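Local coordinates for ORC1-type DNA replication protein 2 (Aeropyrum pernix, PDB 1W5T) that binds DNA and takes part in regulating DNA replication, as an AAA+ ATPase of the Cdc6/Orc family that also carries a winged-helix domain, at residues R109-P114 with H138-I143; D131-E136 with N178-L183; A90-F95 with Y101-L106. All blocks are in the same frame, centred on the assembly; numbering follows the deposited sequence.

Contact 1. Residues R109-P114 with H138-I143; sequences RQTGYP and HYLLVI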
ATOM      1  N   ARG A 109       7.747  18.173  14.509  1.00 20.74           N
ATOM      2  CA  ARG A 109       9.092  17.593  14.656  1.00 21.69           C
ATOM      3  C   ARG A 109       9.796  17.696  13.288  1.00 20.76           C
ATOM      4  O   ARG A 109      10.878  18.259  13.177  1.00 21.19           O
ATOM      5  CB  ARG A 109       9.007  16.097  15.090  1.00 22.71           C
ATOM      6  CG  ARG A 109       9.121  15.756  16.624  1.00 29.21           C
ATOM      7  CD  ARG A 109       9.499  14.213  16.994  1.00 38.78           C
ATOM      8  NE  ARG A 109       9.219  13.216  15.931  1.00 43.02           N
ATOM      9  CZ  ARG A 109      10.031  12.311  15.345  1.00 43.66           C
ATOM     10  NH1 ARG A 109       9.509  11.545  14.406  1.00 42.37           N
ATOM     11  NH2 ARG A 109      11.312  12.146  15.651  1.00 46.37           N
ATOM     12  N   GLN A 110       9.149  17.194  12.245  1.00 19.90           N
ATOM     13  CA  GLN A 110       9.685  17.229  10.887  1.00 20.08           C
ATOM     14  C   GLN A 110       9.930  18.601  10.228  1.00 19.88           C
ATOM     15  O   GLN A 110      10.838  18.722   9.429  1.00 19.52           O
ATOM     16  CB  GLN A 110       8.845  16.357   9.966  1.00 20.08           C
ATOM     17  CG  GLN A 110       9.210  14.888  10.148  1.00 23.26           C
ATOM     18  CD  GLN A 110       8.340  13.990   9.360  1.00 25.03           C
ATOM     19  OE1 GLN A 110       7.406  13.404   9.892  1.00 29.99           O
ATOM     20  NE2 GLN A 110       8.638  13.859   8.099  1.00 26.13           N
ATOM     21  N   THR A 111       9.138  19.629  10.556  1.00 19.44           N
ATOM     22  CA  THR A 111       9.356  20.946   9.974  1.00 18.09           C
ATOM     23  C   THR A 111      10.597  21.527  10.620  1.00 18.27           C
ATOM     24  O   THR A 111      11.241  22.405  10.059  1.00 17.47           O
ATOM     25  CB  THR A 111       8.175  21.911  10.270  1.00 18.26           C
ATOM     26  OG1 THR A 111       8.041  22.103  11.699  1.00 16.94           O
ATOM     27  CG2 THR A 111       6.830  21.332   9.804  1.00 17.49           C
ATOM     28  N   GLY A 112      10.881  21.079  11.840  1.00 18.75           N
ATOM     29  CA  GLY A 112      11.920  21.679  12.668  1.00 18.85           C
ATOM     30  C   GLY A 112      11.546  22.977  13.352  1.00 19.24           C
ATOM     31  O   GLY A 112      12.374  23.543  14.069  1.00 19.60           O
ATOM     32  N   TYR A 113      10.332  23.470  13.124  1.00 19.58           N
ATOM     33  CA  TYR A 113       9.880  24.736  13.725  1.00 20.49           C
ATOM     34  C   TYR A 113       9.760  24.635  15.246  1.00 21.27           C
ATOM     35  O   TYR A 113       9.352  23.591  15.796  1.00 21.72           O
ATOM     36  CB  TYR A 113       8.518  25.166  13.154  1.00 20.43           C
ATOM     37  CG  TYR A 113       8.473  25.551  11.684  1.00 18.73           C
ATOM     38  CD1 TYR A 113       7.330  25.258  10.938  1.00 18.17           C
ATOM     39  CD2 TYR A 113       9.542  26.198  11.046  1.00 18.37           C
ATOM     40  CE1 TYR A 113       7.222  25.582   9.606  1.00 18.56           C
ATOM     41  CE2 TYR A 113       9.465  26.558   9.671  1.00 16.83           C
ATOM     42  CZ  TYR A 113       8.271  26.251   8.950  1.00 18.64           C
ATOM     43  OH  TYR A 113       8.050  26.549   7.593  1.00 13.87           O
ATOM     44  N   PRO A 114      10.113  25.688  15.965  1.00 22.46           N
ATOM     45  CA  PRO A 114      10.068  25.589  17.428  1.00 22.77           C
ATOM     46  C   PRO A 114       8.665  25.935  17.871  1.00 22.55           C
ATOM     47  O   PRO A 114       8.278  27.072  18.063  1.00 23.72           O
ATOM     48  CB  PRO A 114      11.126  26.595  17.873  1.00 22.88           C
ATOM     49  CG  PRO A 114      11.184  27.621  16.760  1.00 22.98           C
ATOM     50  CD  PRO A 114      10.553  27.028  15.523  1.00 22.27           C
ATOM     51  N   HIS A 138       6.964  29.645   3.899  1.00 12.77           N
ATOM     52  CA  HIS A 138       7.151  28.286   3.480  1.00 12.13           C
ATOM     53  C   HIS A 138       5.787  27.620   3.129  1.00 13.06           C
ATOM     54  O   HIS A 138       4.705  28.017   3.606  1.00 13.23           O
ATOM     55  CB  HIS A 138       7.804  27.500   4.629  1.00 11.71           C
ATOM     56  CG  HIS A 138       9.237  27.808   4.878  1.00 10.00           C
ATOM     57  ND1 HIS A 138       9.925  27.288   5.960  1.00 11.71           N
ATOM     58  CD2 HIS A 138      10.123  28.586   4.211  1.00 10.64           C
ATOM     59  CE1 HIS A 138      11.180  27.710   5.931  1.00  7.64           C
ATOM     60  NE2 HIS A 138      11.332  28.497   4.872  1.00  9.18           N
ATOM     61  N   TYR A 139       5.841  26.567   2.333  1.00 13.20           N
ATOM     62  CA  TYR A 139       4.680  25.705   2.103  1.00 13.00           C
ATOM     63  C   TYR A 139       4.968  24.286   2.673  1.00 13.50           C
ATOM     64  O   TYR A 139       6.128  23.892   2.817  1.00 14.50           O
ATOM     65  CB  TYR A 139       4.425  25.653   0.618  1.00 12.79           C
ATOM     66  CG  TYR A 139       4.218  27.031   0.046  1.00 12.77           C
ATOM     67  CD1 TYR A 139       5.314  27.855  -0.345  1.00 13.73           C
ATOM     68  CD2 TYR A 139       2.942  27.533  -0.083  1.00  9.76           C
ATOM     69  CE1 TYR A 139       5.088  29.152  -0.855  1.00 13.90           C
ATOM     70  CE2 TYR A 139       2.707  28.798  -0.593  1.00 14.87           C
ATOM     71  CZ  TYR A 139       3.755  29.594  -0.983  1.00 16.36           C
ATOM     72  OH  TYR A 139       3.428  30.838  -1.498  1.00 21.06           O
ATOM     73  N   LEU A 140       3.928  23.546   3.031  1.00 13.01           N
ATOM     74  CA  LEU A 140       4.113  22.240   3.656  1.00 12.26           C
ATOM     75  C   LEU A 140       3.242  21.225   2.948  1.00 12.23           C
ATOM     76  O   LEU A 140       2.034  21.358   2.890  1.00 12.48           O
ATOM     77  CB  LEU A 140       3.769  22.303   5.147  1.00 12.46           C
ATOM     78  CG  LEU A 140       3.781  21.040   6.033  1.00 13.69           C
ATOM     79  CD1 LEU A 140       5.214  20.529   6.367  1.00 12.38           C
ATOM     80  CD2 LEU A 140       2.970  21.253   7.296  1.00 12.18           C
ATOM     81  N   LEU A 141       3.868  20.215   2.389  1.00 11.48           N
ATOM     82  CA  LEU A 141       3.144  19.126   1.780  1.00 11.53           C
ATOM     83  C   LEU A 141       3.293  17.890   2.701  1.00 12.17           C
ATOM     84  O   LEU A 141       4.404  17.413   2.983  1.00 11.36           O
ATOM     85  CB  LEU A 141       3.631  18.920   0.361  1.00 11.21           C
ATOM     86  CG  LEU A 141       3.042  17.883  -0.581  1.00 13.89           C
ATOM     87  CD1 LEU A 141       1.553  17.687  -0.351  1.00 14.72           C
ATOM     88  CD2 LEU A 141       3.302  18.308  -1.980  1.00 13.85           C
ATOM     89  N   VAL A 142       2.143  17.453   3.224  1.00 11.47           N
ATOM     90  CA  VAL A 142       2.078  16.404   4.211  1.00 11.43           C
ATOM     91  C   VAL A 142       1.661  15.053   3.588  1.00 10.89           C
ATOM     92  O   VAL A 142       0.588  14.948   2.993  1.00 11.32           O
ATOM     93  CB  VAL A 142       1.069  16.781   5.355  1.00 11.52           C
ATOM     94  CG1 VAL A 142       1.104  15.706   6.483  1.00 11.95           C
ATOM     95  CG2 VAL A 142       1.368  18.179   5.928  1.00 12.15           C
ATOM     96  N   ILE A 143       2.503  14.036   3.702  1.00 10.08           N
ATOM     97  CA  ILE A 143       2.061  12.670   3.363  1.00  9.71           C
ATOM     98  C   ILE A 143       1.497  12.011   4.627  1.00 10.60           C
ATOM     99  O   ILE A 143       2.214  11.901   5.622  1.00  9.99           O
ATOM    100  CB  ILE A 143       3.224  11.771   2.834  1.00  9.78           C
ATOM    101  CG1 ILE A 143       3.969  12.432   1.658  1.00  8.54           C
ATOM    102  CG2 ILE A 143       2.700  10.334   2.496  1.00  6.51           C
ATOM    103  CD1 ILE A 143       5.263  11.740   1.254  1.00  8.40           C
TER
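Tyr113 and His138 meet edge on through one short hydrogen bond, 2.6 Å from Tyr113 OH to His138 ND1. ND1 lies at the edge of the tyrosine ring and in its plane. The two rings are turned only 20° from each other, yet they sit side by side rather than stacked. With CG anti to its own carbonyl carbon (chi1 -66°), Tyr113 sends its phenol from the loop after helix 100-111 to the residue just ahead of strand 139-145.

Thr111, in the last turn of that helix, presents CG2 to Leu140 CD1 at 3.9 Å, the two side chains meeting nearly perpendicular. Its OG1 points back to its own chain: it accepts from Tyr113 N at 3.0 Å, an ST turn, and also bonds to Val108 O. Replacing Thr111 with an alanine would probably leave Tyr113 N without this acceptor, free the turn that aims the phenol, and open a gap beside Leu140.

Around this pair, helix 122-136 covers Tyr113 with Asn132, Leu133 and Glu136, Lys88 of strand 87-93 touches both Tyr113 and His138, and strand 139-145 runs in the sheet between strands 87-93 and 180-186.

Contact 2. Residues D131-E136 with N178-L183; sequences DNLYVE and NRIGFL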
ATOM      1  N   ASP A 131       0.627  29.696  11.310  1.00 18.84           N
ATOM      2  CA  ASP A 131       1.406  30.887  11.612  1.00 19.70           C
ATOM      3  C   ASP A 131       2.890  30.810  11.247  1.00 18.73           C
ATOM      4  O   ASP A 131       3.386  31.725  10.580  1.00 18.89           O
ATOM      5  CB  ASP A 131       1.266  31.268  13.070  1.00 20.83           C
ATOM      6  CG  ASP A 131       0.772  32.662  13.226  1.00 26.09           C
ATOM      7  OD1 ASP A 131      -0.154  33.015  12.462  1.00 31.35           O
ATOM      8  OD2 ASP A 131       1.261  33.474  14.066  1.00 30.15           O
ATOM      9  N   ASN A 132       3.591  29.740  11.656  1.00 17.54           N
ATOM     10  CA  ASN A 132       5.039  29.569  11.312  1.00 16.26           C
ATOM     11  C   ASN A 132       5.280  29.473   9.799  1.00 14.78           C
ATOM     12  O   ASN A 132       6.262  29.978   9.298  1.00 14.63           O
ATOM     13  CB  ASN A 132       5.653  28.322  11.980  1.00 16.33           C
ATOM     14  CG  ASN A 132       5.951  28.522  13.463  1.00 18.59           C
ATOM     15  OD1 ASN A 132       7.092  28.783  13.857  1.00 18.65           O
ATOM     16  ND2 ASN A 132       4.916  28.380  14.299  1.00 19.71           N
ATOM     17  N   LEU A 133       4.379  28.819   9.076  1.00 13.97           N
ATOM     18  CA  LEU A 133       4.505  28.722   7.617  1.00 13.29           C
ATOM     19  C   LEU A 133       4.332  30.110   6.988  1.00 13.67           C
ATOM     20  O   LEU A 133       5.014  30.463   6.008  1.00 14.39           O
ATOM     21  CB  LEU A 133       3.526  27.697   7.029  1.00 12.01           C
ATOM     22  CG  LEU A 133       3.842  26.204   7.320  1.00 11.10           C
ATOM     23  CD1 LEU A 133       2.586  25.344   7.081  1.00  4.94           C
ATOM     24  CD2 LEU A 133       5.086  25.595   6.500  1.00  5.88           C
ATOM     25  N   TYR A 134       3.458  30.913   7.577  1.00 13.43           N
ATOM     26  CA  TYR A 134       3.304  32.288   7.142  1.00 14.05           C
ATOM     27  C   TYR A 134       4.548  33.151   7.522  1.00 14.07           C
ATOM     28  O   TYR A 134       5.078  33.898   6.682  1.00 13.56           O
ATOM     29  CB  TYR A 134       1.974  32.870   7.694  1.00 14.83           C
ATOM     30  CG  TYR A 134       1.968  34.371   7.726  1.00 14.51           C
ATOM     31  CD1 TYR A 134       1.766  35.100   6.579  1.00 13.68           C
ATOM     32  CD2 TYR A 134       2.252  35.055   8.895  1.00 15.11           C
ATOM     33  CE1 TYR A 134       1.810  36.505   6.605  1.00 13.99           C
ATOM     34  CE2 TYR A 134       2.287  36.449   8.928  1.00 14.29           C
ATOM     35  CZ  TYR A 134       2.063  37.148   7.794  1.00 13.73           C
ATOM     36  OH  TYR A 134       2.136  38.511   7.826  1.00 16.84           O
ATOM     37  N   VAL A 135       5.015  33.051   8.775  1.00 13.98           N
ATOM     38  CA  VAL A 135       6.200  33.817   9.176  1.00 14.77           C
ATOM     39  C   VAL A 135       7.361  33.557   8.212  1.00 15.39           C
ATOM     40  O   VAL A 135       7.968  34.486   7.671  1.00 16.10           O
ATOM     41  CB  VAL A 135       6.567  33.618  10.654  1.00 14.81           C
ATOM     42  CG1 VAL A 135       7.948  34.193  10.973  1.00 13.70           C
ATOM     43  CG2 VAL A 135       5.470  34.256  11.522  1.00 13.25           C
ATOM     44  N   GLU A 136       7.550  32.290   7.910  1.00 15.57           N
ATOM     45  CA  GLU A 136       8.708  31.809   7.190  1.00 15.79           C
ATOM     46  C   GLU A 136       8.614  31.953   5.697  1.00 15.20           C
ATOM     47  O   GLU A 136       9.640  31.967   5.006  1.00 15.64           O
ATOM     48  CB  GLU A 136       8.883  30.321   7.505  1.00 16.44           C
ATOM     49  CG  GLU A 136       9.247  30.069   8.943  1.00 19.87           C
ATOM     50  CD  GLU A 136      10.736  30.120   9.139  1.00 25.67           C
ATOM     51  OE1 GLU A 136      11.175  29.894  10.287  1.00 27.20           O
ATOM     52  OE2 GLU A 136      11.452  30.370   8.122  1.00 30.24           O
ATOM     53  N   ASN A 178      -2.975  29.962   1.382  1.00 18.11           N
ATOM     54  CA  ASN A 178      -3.055  28.542   1.763  1.00 17.17           C
ATOM     55  C   ASN A 178      -1.681  27.879   1.624  1.00 16.77           C
ATOM     56  O   ASN A 178      -1.094  27.898   0.522  1.00 16.30           O
ATOM     57  CB  ASN A 178      -4.047  27.819   0.859  1.00 16.91           C
ATOM     58  CG  ASN A 178      -5.482  28.391   0.957  1.00 18.64           C
ATOM     59  OD1 ASN A 178      -5.833  29.094   1.903  1.00 20.36           O
ATOM     60  ND2 ASN A 178      -6.295  28.085  -0.025  1.00 16.15           N
ATOM     61  N   ARG A 179      -1.170  27.266   2.697  1.00 15.72           N
ATOM     62  CA  ARG A 179       0.211  26.762   2.658  1.00 15.92           C
ATOM     63  C   ARG A 179       0.394  25.310   3.062  1.00 15.72           C
ATOM     64  O   ARG A 179       1.512  24.899   3.357  1.00 16.25           O
ATOM     65  CB  ARG A 179       1.119  27.631   3.539  1.00 16.43           C
ATOM     66  CG  ARG A 179       0.981  29.116   3.320  1.00 15.94           C
ATOM     67  CD  ARG A 179       2.080  29.866   4.009  1.00 18.80           C
ATOM     68  NE  ARG A 179       2.063  31.271   3.699  1.00 17.57           N
ATOM     69  CZ  ARG A 179       2.855  31.902   2.871  1.00 20.35           C
ATOM     70  NH1 ARG A 179       3.830  31.298   2.177  1.00 20.32           N
ATOM     71  NH2 ARG A 179       2.652  33.208   2.745  1.00 22.07           N
ATOM     72  N   ILE A 180      -0.690  24.541   3.078  1.00 15.42           N
ATOM     73  CA  ILE A 180      -0.637  23.122   3.473  1.00 14.98           C
ATOM     74  C   ILE A 180      -1.434  22.275   2.489  1.00 14.80           C
ATOM     75  O   ILE A 180      -2.628  22.526   2.284  1.00 15.91           O
ATOM     76  CB  ILE A 180      -1.215  22.874   4.891  1.00 14.35           C
ATOM     77  CG1 ILE A 180      -0.552  23.757   5.941  1.00 13.14           C
ATOM     78  CG2 ILE A 180      -0.951  21.416   5.305  1.00 14.49           C
ATOM     79  CD1 ILE A 180      -1.176  23.590   7.275  1.00 12.09           C
ATOM     80  N   GLY A 181      -0.787  21.291   1.877  1.00 13.56           N
ATOM     81  CA  GLY A 181      -1.501  20.317   1.075  1.00 12.65           C
ATOM     82  C   GLY A 181      -1.257  18.918   1.605  1.00 12.23           C
ATOM     83  O   GLY A 181      -0.429  18.715   2.485  1.00 12.73           O
ATOM     84  N   PHE A 182      -1.965  17.945   1.044  1.00 11.79           N
ATOM     85  CA  PHE A 182      -1.971  16.595   1.566  1.00 11.44           C
ATOM     86  C   PHE A 182      -1.891  15.557   0.500  1.00 10.69           C
ATOM     87  O   PHE A 182      -2.486  15.695  -0.539  1.00 11.59           O
ATOM     88  CB  PHE A 182      -3.249  16.346   2.350  1.00 11.48           C
ATOM     89  CG  PHE A 182      -3.310  17.089   3.632  1.00 10.17           C
ATOM     90  CD1 PHE A 182      -4.015  18.257   3.713  1.00  8.84           C
ATOM     91  CD2 PHE A 182      -2.669  16.608   4.765  1.00  9.08           C
ATOM     92  CE1 PHE A 182      -4.106  18.945   4.904  1.00 10.67           C
ATOM     93  CE2 PHE A 182      -2.724  17.328   5.962  1.00  8.95           C
ATOM     94  CZ  PHE A 182      -3.455  18.494   6.020  1.00  9.76           C
ATOM     95  N   LEU A 183      -1.144  14.506   0.784  1.00  9.74           N
ATOM     96  CA  LEU A 183      -1.115  13.339  -0.056  1.00  9.26           C
ATOM     97  C   LEU A 183      -1.451  12.201   0.894  1.00  9.35           C
ATOM     98  O   LEU A 183      -0.655  11.876   1.784  1.00  9.17           O
ATOM     99  CB  LEU A 183       0.277  13.161  -0.627  1.00  8.36           C
ATOM    100  CG  LEU A 183       0.394  12.572  -2.027  1.00 10.06           C
ATOM    101  CD1 LEU A 183       1.717  11.921  -2.263  1.00  4.82           C
ATOM    102  CD2 LEU A 183      -0.754  11.701  -2.522  1.00  6.27           C
TER
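Leu133 lays its CD1 against Ile180 CG1 at 3.7 Å. The setting is the five-stranded parallel sheet of the AAA+ alpha/beta fold: helix 122-136 ends against it here, and strand 180-186 begins beside it. The strand that follows this helix in the chain, 139-145, is the sheet neighbour of 180-186, and Leu133 also touches its Leu140.

Most of the buried surface belongs to Leu133 and Arg179. The arginine chain, extended from CG to NE, leaves the residue just ahead of the strand and runs along the backbone of the last helical turn. Its CD comes 3.6 Å from Leu133 O and 4.0 Å from Leu133 CB, so an aliphatic part of a charged side chain does the packing. Further out, Leu133 O stands over one face of the guanidinium rather than at its N-H edge, and no hydrogen bond forms between them. A positive group lying over a carbonyl so near the C-terminal end of a helix is likely to be electrostatically favourable.

The guanidinium is held from outside these two segments: NH2 forms a salt bridge with Asp175, NH1 bonds to Asn137 OD1, and the group makes a cation-pi contact with Tyr139. Tyr134 comes nearest to the arginine through CA, with CB and the ring a little further off. Arg179 NE is buried without a hydrogen-bond partner in the model, with Tyr134 CA and Leu133 O both 3.8 Å from it.

Contact 3. Residues A90-F95 with Y101-L106; sequences AYVNAF and YTILSL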
ATOM      1  N   ALA A  90       6.546  16.503   4.983  1.00 14.26           N
ATOM      2  CA  ALA A  90       6.474  15.835   6.252  1.00 14.50           C
ATOM      3  C   ALA A  90       5.847  14.516   5.952  1.00 14.37           C
ATOM      4  O   ALA A  90       4.930  14.451   5.144  1.00 14.84           O
ATOM      5  CB  ALA A  90       5.657  16.630   7.303  1.00 13.76           C
ATOM      6  N   TYR A  91       6.353  13.473   6.596  1.00 13.59           N
ATOM      7  CA  TYR A  91       5.889  12.128   6.353  1.00 13.40           C
ATOM      8  C   TYR A  91       5.408  11.524   7.652  1.00 14.28           C
ATOM      9  O   TYR A  91       6.110  11.492   8.639  1.00 14.25           O
ATOM     10  CB  TYR A  91       6.967  11.243   5.689  1.00 12.74           C
ATOM     11  CG  TYR A  91       6.507   9.817   5.517  1.00 10.72           C
ATOM     12  CD1 TYR A  91       5.674   9.433   4.440  1.00  8.92           C
ATOM     13  CD2 TYR A  91       6.857   8.876   6.446  1.00  7.62           C
ATOM     14  CE1 TYR A  91       5.225   8.094   4.315  1.00  9.61           C
ATOM     15  CE2 TYR A  91       6.394   7.586   6.380  1.00  9.92           C
ATOM     16  CZ  TYR A  91       5.607   7.177   5.320  1.00 11.05           C
ATOM     17  OH  TYR A  91       5.233   5.870   5.309  1.00  9.15           O
ATOM     18  N   VAL A  92       4.176  11.066   7.654  1.00 15.20           N
ATOM     19  CA  VAL A  92       3.641  10.407   8.818  1.00 16.71           C
ATOM     20  C   VAL A  92       2.991   9.102   8.446  1.00 17.64           C
ATOM     21  O   VAL A  92       2.098   9.069   7.605  1.00 15.90           O
ATOM     22  CB  VAL A  92       2.552  11.287   9.503  1.00 17.35           C
ATOM     23  CG1 VAL A  92       2.145  10.683  10.835  1.00 15.14           C
ATOM     24  CG2 VAL A  92       3.070  12.753   9.649  1.00 17.04           C
ATOM     25  N   ASN A  93       3.464   8.039   9.088  1.00 19.46           N
ATOM     26  CA  ASN A  93       2.817   6.752   9.036  1.00 21.73           C
ATOM     27  C   ASN A  93       1.795   6.642  10.187  1.00 23.83           C
ATOM     28  O   ASN A  93       2.179   6.566  11.359  1.00 23.77           O
ATOM     29  CB  ASN A  93       3.842   5.638   9.168  1.00 21.13           C
ATOM     30  CG  ASN A  93       3.238   4.280   8.886  1.00 22.17           C
ATOM     31  OD1 ASN A  93       2.063   4.040   9.209  1.00 21.39           O
ATOM     32  ND2 ASN A  93       4.007   3.403   8.227  1.00 21.32           N
ATOM     33  N   ALA A  94       0.513   6.605   9.842  1.00 25.99           N
ATOM     34  CA  ALA A  94      -0.552   6.755  10.822  1.00 28.91           C
ATOM     35  C   ALA A  94      -0.822   5.513  11.675  1.00 31.39           C
ATOM     36  O   ALA A  94      -1.575   5.582  12.644  1.00 31.53           O
ATOM     37  CB  ALA A  94      -1.813   7.218  10.148  1.00 28.84           C
ATOM     38  N   PHE A  95      -0.211   4.384  11.315  1.00 34.27           N
ATOM     39  CA  PHE A  95      -0.089   3.234  12.217  1.00 37.34           C
ATOM     40  C   PHE A  95       0.651   3.632  13.507  1.00 38.87           C
ATOM     41  O   PHE A  95       0.349   3.138  14.619  1.00 39.51           O
ATOM     42  CB  PHE A  95       0.761   2.138  11.561  1.00 38.01           C
ATOM     43  CG  PHE A  95      -0.020   1.080  10.848  1.00 39.89           C
ATOM     44  CD1 PHE A  95      -1.401   0.997  10.972  1.00 41.71           C
ATOM     45  CD2 PHE A  95       0.645   0.161  10.029  1.00 43.12           C
ATOM     46  CE1 PHE A  95      -2.124   0.006  10.286  1.00 44.11           C
ATOM     47  CE2 PHE A  95      -0.060  -0.854   9.338  1.00 44.72           C
ATOM     48  CZ  PHE A  95      -1.452  -0.931   9.468  1.00 44.20           C
ATOM     49  N   TYR A 101      -3.529  14.480  17.846  1.00 27.05           N
ATOM     50  CA  TYR A 101      -2.518  15.182  18.605  1.00 24.83           C
ATOM     51  C   TYR A 101      -1.128  14.606  18.272  1.00 23.59           C
ATOM     52  O   TYR A 101      -0.173  15.363  18.113  1.00 22.61           O
ATOM     53  CB  TYR A 101      -2.801  15.142  20.118  1.00 24.46           C
ATOM     54  CG  TYR A 101      -1.627  15.682  20.921  1.00 23.85           C
ATOM     55  CD1 TYR A 101      -1.549  17.026  21.278  1.00 22.15           C
ATOM     56  CD2 TYR A 101      -0.567  14.838  21.292  1.00 21.46           C
ATOM     57  CE1 TYR A 101      -0.435  17.503  22.003  1.00 24.22           C
ATOM     58  CE2 TYR A 101       0.511  15.299  21.998  1.00 22.90           C
ATOM     59  CZ  TYR A 101       0.579  16.618  22.350  1.00 25.12           C
ATOM     60  OH  TYR A 101       1.677  17.055  23.058  1.00 27.45           O
ATOM     61  N   THR A 102      -1.030  13.279  18.182  1.00 22.27           N
ATOM     62  CA  THR A 102       0.250  12.636  17.898  1.00 22.29           C
ATOM     63  C   THR A 102       0.680  12.841  16.439  1.00 21.31           C
ATOM     64  O   THR A 102       1.819  13.175  16.195  1.00 21.48           O
ATOM     65  CB  THR A 102       0.234  11.114  18.284  1.00 22.78           C
ATOM     66  OG1 THR A 102      -0.111  10.970  19.666  1.00 23.76           O
ATOM     67  CG2 THR A 102       1.633  10.497  18.230  1.00 22.27           C
ATOM     68  N   ILE A 103      -0.238  12.672  15.494  1.00 20.59           N
ATOM     69  CA  ILE A 103       0.021  12.971  14.074  1.00 20.41           C
ATOM     70  C   ILE A 103       0.638  14.374  13.897  1.00 19.52           C
ATOM     71  O   ILE A 103       1.701  14.545  13.272  1.00 17.81           O
ATOM     72  CB  ILE A 103      -1.281  12.748  13.220  1.00 20.83           C
ATOM     73  CG1 ILE A 103      -1.553  11.242  13.083  1.00 20.99           C
ATOM     74  CG2 ILE A 103      -1.177  13.401  11.824  1.00 20.52           C
ATOM     75  CD1 ILE A 103      -3.011  10.845  12.977  1.00 21.98           C
ATOM     76  N   LEU A 104      -0.009  15.352  14.540  1.00 19.02           N
ATOM     77  CA  LEU A 104       0.425  16.733  14.503  1.00 18.84           C
ATOM     78  C   LEU A 104       1.799  16.989  15.109  1.00 18.27           C
ATOM     79  O   LEU A 104       2.604  17.759  14.562  1.00 17.80           O
ATOM     80  CB  LEU A 104      -0.608  17.639  15.152  1.00 19.04           C
ATOM     81  CG  LEU A 104      -1.885  17.829  14.354  1.00 21.21           C
ATOM     82  CD1 LEU A 104      -2.656  18.872  15.109  1.00 25.88           C
ATOM     83  CD2 LEU A 104      -1.678  18.254  12.928  1.00 19.98           C
ATOM     84  N   SER A 105       2.103  16.350  16.221  1.00 17.75           N
ATOM     85  CA  SER A 105       3.399  16.662  16.825  1.00 17.83           C
ATOM     86  C   SER A 105       4.510  15.999  16.015  1.00 16.96           C
ATOM     87  O   SER A 105       5.622  16.515  15.908  1.00 16.65           O
ATOM     88  CB  SER A 105       3.430  16.297  18.308  1.00 17.91           C
ATOM     89  OG  SER A 105       3.271  14.903  18.469  1.00 21.78           O
ATOM     90  N   LEU A 106       4.195  14.875  15.395  1.00 17.21           N
ATOM     91  CA  LEU A 106       5.115  14.297  14.425  1.00 17.40           C
ATOM     92  C   LEU A 106       5.323  15.265  13.242  1.00 16.96           C
ATOM     93  O   LEU A 106       6.453  15.512  12.843  1.00 17.34           O
ATOM     94  CB  LEU A 106       4.645  12.902  13.966  1.00 17.34           C
ATOM     95  CG  LEU A 106       4.823  11.793  15.019  1.00 18.84           C
ATOM     96  CD1 LEU A 106       4.135  10.501  14.552  1.00 19.72           C
ATOM     97  CD2 LEU A 106       6.297  11.523  15.432  1.00 16.32           C
TER
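This is an apolar strand-to-helix contact inside the AAA+ domain: strand 87-93, an edge strand of the parallel sheet, turns through a short loop into helix 100-111, which folds back against it. Val92 carries the strand's side. Its CG1, anti to the backbone N (chi1 -172°), points at the helix and touches two residues one turn apart, Leu106 through CD1 at 4.2 Å and Ile103 through CG1 at 4.4 Å. The other branch faces the helix backbone, Val92 CG2 lying 4.3 Å from Ile103 O. No hydrogen bond joins the two segments, and the spacings are those of an easy van der Waals fit. Ile107, further along the helix, also touches Val92, and Leu144 of strand 139-145 touches both Val92 and Ile103.

Polar groups in both segments bond within their own stretch of chain. At the end of the strand, Asn93 OD1 accepts from Phe95 N at 3.1 Å, an Asx turn in which the donor is tilted 20° from the carbonyl plane. In the helix, Ser105 OG donates to Thr102 O at 3.2 Å; that carbonyl also takes the regular bond from Leu106 N, so two donors share one oxygen.

The nucleotide is some way off: the side chain of Val92 is about 14 Å from the bound ATP analogue and about 11 Å from that of Thr66 in the ATP site. Strand 87-93, helix 100-111, helix 122-136 and then the adjacent parallel strand 139-145 make a beta-alpha-beta crossover with two helices in its connection, and this contact is its first strand-helix step in the P-loop NTPase fold.

How the contacts relate
All three contacts are buried and belong to one parallel sheet. Contacts 1 and 3 share helix 100-111, its end in the first and its beginning in the third, and their strands pair directly through Ile143 N and Ala90 O. Contact 2 brings in helix 122-136 and joins contact 1 through Leu140 N and Arg179 O, and again where Tyr113 OH packs on Leu133. Contacts 2 and 3 do not touch. The chemistry changes with place: 90-95 with 101-106 is carried by apolar side chains, with no hydrogen bond across it, whereas contacts 1 and 2, at the starts of their strands, mix aliphatic packing with a phenol-imidazole bond and a buried guanidinium.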